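Local coordinates for protein citrate synthase (Thermotoga maritima, PDB 2P2W) that probably catalyses the condensation of oxaloacetate with acetyl-CoA and water to citrate and CoA, a step of the tricarboxylic acid cycle, at residues A[111-114]-A[115-118]; A[335-338]-A[339-342]. All coordinates share one frame; numbering follows the deposited sequence.

Contact 1 of 2, residues A[111-114]-A[115-118]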
loop_
_atom_site.group_PDB
_atom_site.type_symbol
_atom_site.label_atom_id
_atom_site.label_comp_id
_atom_site.label_asym_id
_atom_site.label_seq_id
_atom_site.Cartn_x
_atom_site.Cartn_y
_atom_site.Cartn_z
ATOM N N LEU A 111 6.545 -7.448 -16.919
ATOM C CA LEU A 111 6.354 -7.253 -15.490
ATOM C C LEU A 111 7.484 -7.916 -14.697
ATOM O O LEU A 111 7.969 -7.398 -13.698
ATOM C CB LEU A 111 5.007 -7.889 -15.125
ATOM C CG LEU A 111 4.435 -7.395 -13.791
ATOM C CD1 LEU A 111 4.354 -5.870 -13.713
ATOM C CD2 LEU A 111 3.013 -7.907 -13.539
ATOM N N ARG A 112 7.916 -9.085 -15.159
ATOM C CA ARG A 112 9.004 -9.795 -14.502
ATOM C C ARG A 112 10.313 -9.031 -14.714
ATOM O O ARG A 112 11.148 -8.948 -13.815
ATOM C CB ARG A 112 9.122 -11.221 -15.052
ATOM C CG ARG A 112 10.256 -12.031 -14.433
ATOM C CD ARG A 112 10.057 -13.524 -14.642
ATOM N NE ARG A 112 9.873 -13.874 -16.047
ATOM C CZ ARG A 112 9.571 -15.095 -16.480
ATOM N NH1 ARG A 112 9.418 -16.093 -15.616
ATOM N NH2 ARG A 112 9.419 -15.323 -17.780
ATOM N N GLU A 113 10.486 -8.464 -15.904
ATOM C CA GLU A 113 11.695 -7.700 -16.200
ATOM C C GLU A 113 11.713 -6.487 -15.273
ATOM O O GLU A 113 12.759 -6.091 -14.751
ATOM C CB GLU A 113 11.684 -7.243 -17.658
ATOM C CG GLU A 113 13.023 -6.745 -18.174
ATOM C CD GLU A 113 14.092 -7.821 -18.147
ATOM O OE1 GLU A 113 13.754 -8.999 -18.387
ATOM O OE2 GLU A 113 15.269 -7.492 -17.902
ATOM N N LYS A 114 10.537 -5.907 -15.063
ATOM C CA LYS A 114 10.400 -4.751 -14.191
ATOM C C LYS A 114 10.746 -5.138 -12.752
ATOM O O LYS A 114 11.412 -4.382 -12.037
ATOM C CB LYS A 114 8.965 -4.220 -14.259
ATOM C CG LYS A 114 8.774 -2.849 -13.639
ATOM C CD LYS A 114 7.488 -2.195 -14.131
ATOM C CE LYS A 114 7.347 -2.305 -15.645
ATOM N NZ LYS A 114 7.879 -1.103 -16.345
ATOM N N ALA A 115 10.289 -6.319 -12.334
ATOM C CA ALA A 115 10.546 -6.814 -10.983
ATOM C C ALA A 115 12.044 -6.996 -10.781
ATOM O O ALA A 115 12.590 -6.619 -9.747
ATOM C CB ALA A 115 9.825 -8.144 -10.761
ATOM N N ILE A 116 12.702 -7.582 -11.780
ATOM C CA ILE A 116 14.141 -7.813 -11.725
ATOM C C ILE A 116 14.905 -6.498 -11.562
ATOM O O ILE A 116 15.829 -6.401 -10.750
ATOM C CB ILE A 116 14.627 -8.533 -13.009
ATOM C CG1 ILE A 116 14.018 -9.940 -13.068
ATOM C CG2 ILE A 116 16.157 -8.588 -13.042
ATOM C CD1 ILE A 116 14.303 -10.696 -14.366
ATOM N N ARG A 117 14.511 -5.485 -12.332
ATOM C CA ARG A 117 15.174 -4.187 -12.271
ATOM C C ARG A 117 14.976 -3.476 -10.933
ATOM O O ARG A 117 15.925 -2.937 -10.362
ATOM C CB ARG A 117 14.686 -3.289 -13.414
ATOM C CG ARG A 117 15.304 -1.896 -13.416
ATOM C CD ARG A 117 15.273 -1.288 -14.812
ATOM N NE ARG A 117 13.925 -1.253 -15.376
ATOM C CZ ARG A 117 12.943 -0.474 -14.931
ATOM N NH1 ARG A 117 13.153 0.347 -13.908
ATOM N NH2 ARG A 117 11.752 -0.509 -15.513
ATOM N N VAL A 118 13.748 -3.476 -10.426
ATOM C CA VAL A 118 13.475 -2.811 -9.156
ATOM C C VAL A 118 14.236 -3.491 -8.013
ATOM O O VAL A 118 14.811 -2.821 -7.161
ATOM C CB VAL A 118 11.947 -2.785 -8.847
ATOM C CG1 VAL A 118 11.447 -4.177 -8.522
ATOM C CG2 VAL A 118 11.665 -1.822 -7.703
#
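Lys-114 and Arg-117, one turn apart on helix 110-133, run side by side and point the same way. Lys-114 NZ stops 4.0 Å from Arg-117 NH2, near the plane of the guanidinium and at its edge. The two like charges would be expected to disfavour one another, and Arg-117 NH2 also has a weak hydrogen bond to the hydroxyl of Tyr-196. Between the two segments the hydrogen bonds are all backbone ones: Ala-115 N to Leu-111 O (2.9 Å), Ile-116 N to Arg-112 O (2.9 Å), Arg-117 N to Glu-113 O (3.0 Å) and Val-118 N to Lys-114 O (3.0 Å).

Van der Waals contact centres on Ile-116. With CG1 anti to the carbonyl carbon (chi1 -66°), its chain lies back over the preceding turn: CG1 is 3.1 Å from Arg-112 O, and CD1 makes a looser, apolar approach to Arg-112 CG at 4.3 Å. Arg-112 and Glu-113 turn to neighbouring parts of the chain, Arg-112 to the carbonyl of Trp-50, Glu-113 to Lys-66 in a salt bridge and to the hydroxyl of Tyr-70. Four consecutive i to i+4 bonds mark a regular alpha-helix, here packed among helices 42-51, 57-69, 195-207 and 317-337 of the largely helical citrate synthase fold.

Contact 2 of 2, residues A[335-338]-A[339-342]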
loop_
_atom_site.group_PDB
_atom_site.type_symbol
_atom_site.label_atom_id
_atom_site.label_comp_id
_atom_site.label_asym_id
_atom_site.label_seq_id
_atom_site.Cartn_x
_atom_site.Cartn_y
_atom_site.Cartn_z
ATOM N N GLU A 335 2.282 -13.733 -10.525
ATOM C CA GLU A 335 1.467 -14.942 -10.547
ATOM C C GLU A 335 -0.015 -14.602 -10.440
ATOM O O GLU A 335 -0.827 -15.052 -11.251
ATOM C CB GLU A 335 1.857 -15.867 -9.389
ATOM C CG GLU A 335 1.101 -17.194 -9.369
ATOM C CD GLU A 335 1.459 -18.050 -8.161
ATOM O OE1 GLU A 335 1.167 -17.618 -7.025
ATOM O OE2 GLU A 335 2.030 -19.150 -8.349
ATOM N N TYR A 336 -0.365 -13.796 -9.442
ATOM C CA TYR A 336 -1.759 -13.418 -9.225
ATOM C C TYR A 336 -2.444 -12.739 -10.414
ATOM O O TYR A 336 -3.546 -13.135 -10.811
ATOM C CB TYR A 336 -1.879 -12.490 -8.022
ATOM C CG TYR A 336 -3.306 -12.291 -7.577
ATOM C CD1 TYR A 336 -3.955 -13.259 -6.805
ATOM C CD2 TYR A 336 -4.023 -11.155 -7.949
ATOM C CE1 TYR A 336 -5.281 -13.100 -6.415
ATOM C CE2 TYR A 336 -5.351 -10.985 -7.566
ATOM C CZ TYR A 336 -5.973 -11.962 -6.799
ATOM O OH TYR A 336 -7.281 -11.800 -6.409
ATOM N N VAL A 337 -1.813 -11.710 -10.968
ATOM C CA VAL A 337 -2.466 -10.990 -12.064
ATOM C C VAL A 337 -2.549 -11.790 -13.383
ATOM O O VAL A 337 -3.216 -11.398 -14.327
ATOM C CB VAL A 337 -1.728 -9.672 -12.308
ATOM C CG1 VAL A 337 -1.710 -8.838 -11.030
ATOM C CG2 VAL A 337 -0.305 -9.942 -12.757
ATOM N N SER A 338 -1.811 -12.917 -13.453
ATOM C CA SER A 338 -1.902 -13.737 -14.667
ATOM C C SER A 338 -3.325 -14.282 -14.872
ATOM O O SER A 338 -3.738 -14.697 -15.948
ATOM C CB SER A 338 -0.903 -14.889 -14.548
ATOM O OG SER A 338 -1.338 -15.792 -13.533
ATOM N N ASP A 339 -4.050 -14.314 -13.750
ATOM C CA ASP A 339 -5.468 -14.592 -13.725
ATOM C C ASP A 339 -6.128 -13.746 -12.619
ATOM O O ASP A 339 -6.601 -14.250 -11.609
ATOM C CB ASP A 339 -5.626 -16.080 -13.406
ATOM C CG ASP A 339 -7.093 -16.460 -13.450
ATOM O OD1 ASP A 339 -7.797 -15.908 -14.293
ATOM O OD2 ASP A 339 -7.498 -17.325 -12.681
ATOM N N ASN A 340 -6.113 -12.442 -12.862
ATOM C CA ASN A 340 -6.595 -11.445 -11.926
ATOM C C ASN A 340 -8.041 -11.486 -11.468
ATOM O O ASN A 340 -8.944 -11.903 -12.192
ATOM C CB ASN A 340 -6.316 -10.044 -12.472
ATOM C CG ASN A 340 -6.428 -8.987 -11.400
ATOM O OD1 ASN A 340 -5.697 -9.027 -10.408
ATOM N ND2 ASN A 340 -7.348 -8.042 -11.580
ATOM N N LYS A 341 -8.232 -11.008 -10.244
ATOM C CA LYS A 341 -9.534 -10.912 -9.617
ATOM C C LYS A 341 -9.448 -9.771 -8.610
ATOM O O LYS A 341 -8.642 -9.811 -7.683
ATOM C CB LYS A 341 -9.881 -12.218 -8.901
ATOM C CG LYS A 341 -11.222 -12.209 -8.186
ATOM C CD LYS A 341 -12.378 -12.041 -9.150
ATOM C CE LYS A 341 -13.709 -12.285 -8.447
ATOM N NZ LYS A 341 -14.857 -12.154 -9.384
ATOM N N LEU A 342 -10.265 -8.743 -8.809
ATOM C CA LEU A 342 -10.279 -7.609 -7.900
ATOM C C LEU A 342 -10.572 -8.119 -6.491
ATOM O O LEU A 342 -11.441 -8.966 -6.310
ATOM C CB LEU A 342 -11.372 -6.618 -8.314
ATOM C CG LEU A 342 -11.559 -5.402 -7.403
ATOM C CD1 LEU A 342 -10.441 -4.397 -7.664
ATOM C CD2 LEU A 342 -12.918 -4.760 -7.668
HETATM O O HOH W 1 -5.897 -11.579 -15.803
#
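Tyr-336 reaches past the end of its helix to the chain that follows, its OH donating to Lys-341 O at 2.7 Å. This acceptor lies in the plane of the ring, at its edge, and the hydroxyl approaches it only 15° out of the carbonyl plane. A chi1 of -168° sets the ring opposite the backbone N and carries it to residues 340 and 341, whose side chains it crosses at a slant. The amide of Asn-340 stands almost perpendicular to it, the planes 86° apart, and brings OD1 to 3.5 Å from Tyr-336 CE2. That oxygen is buried without a polar partner, whereas ND2 of the same amide bonds to the carbonyl of Ser-190.

In the backbone, Asp-339 N bonds to Tyr-336 O at 3.2 Å. Asn-340 N makes a weak bond to Val-337 O, and a water bridges the same two atoms. Lys-4 of the second subunit pairs with Asp-339 in a salt bridge and makes a cation-pi contact with Tyr-336. Replacing Tyr-336 by an alanine is likely to leave Lys-341 O without its hydroxyl donor, Lys-4 of the second subunit without its ring, and a gap beside Asn-340. Bonds spanning three residues, with the chain then extended, characterise a helix C-terminus unwinding into a loop, here at the subunit interface.

In the fold
Contact 1 comes first along the chain, near the start of helix 110-133; contact 2 follows much later, where helix 317-337 gives way to the loop before strand 346-349. Their centres are about 17 Å apart, on the same side of the chain's centre, and both belong to the citrate synthase fold. They meet directly where Leu-111 CD2 packs on Val-337 CG2 at 4.0 Å, so the beginning of one helix lies against the end of the other. Contact 1 is entirely within its own subunit, whereas contact 2 also touches the second. Helix 317-337 thus packs near its C-terminal end against helix 110-133, and the loop that follows it meets the second subunit, away from the predicted active-site residues.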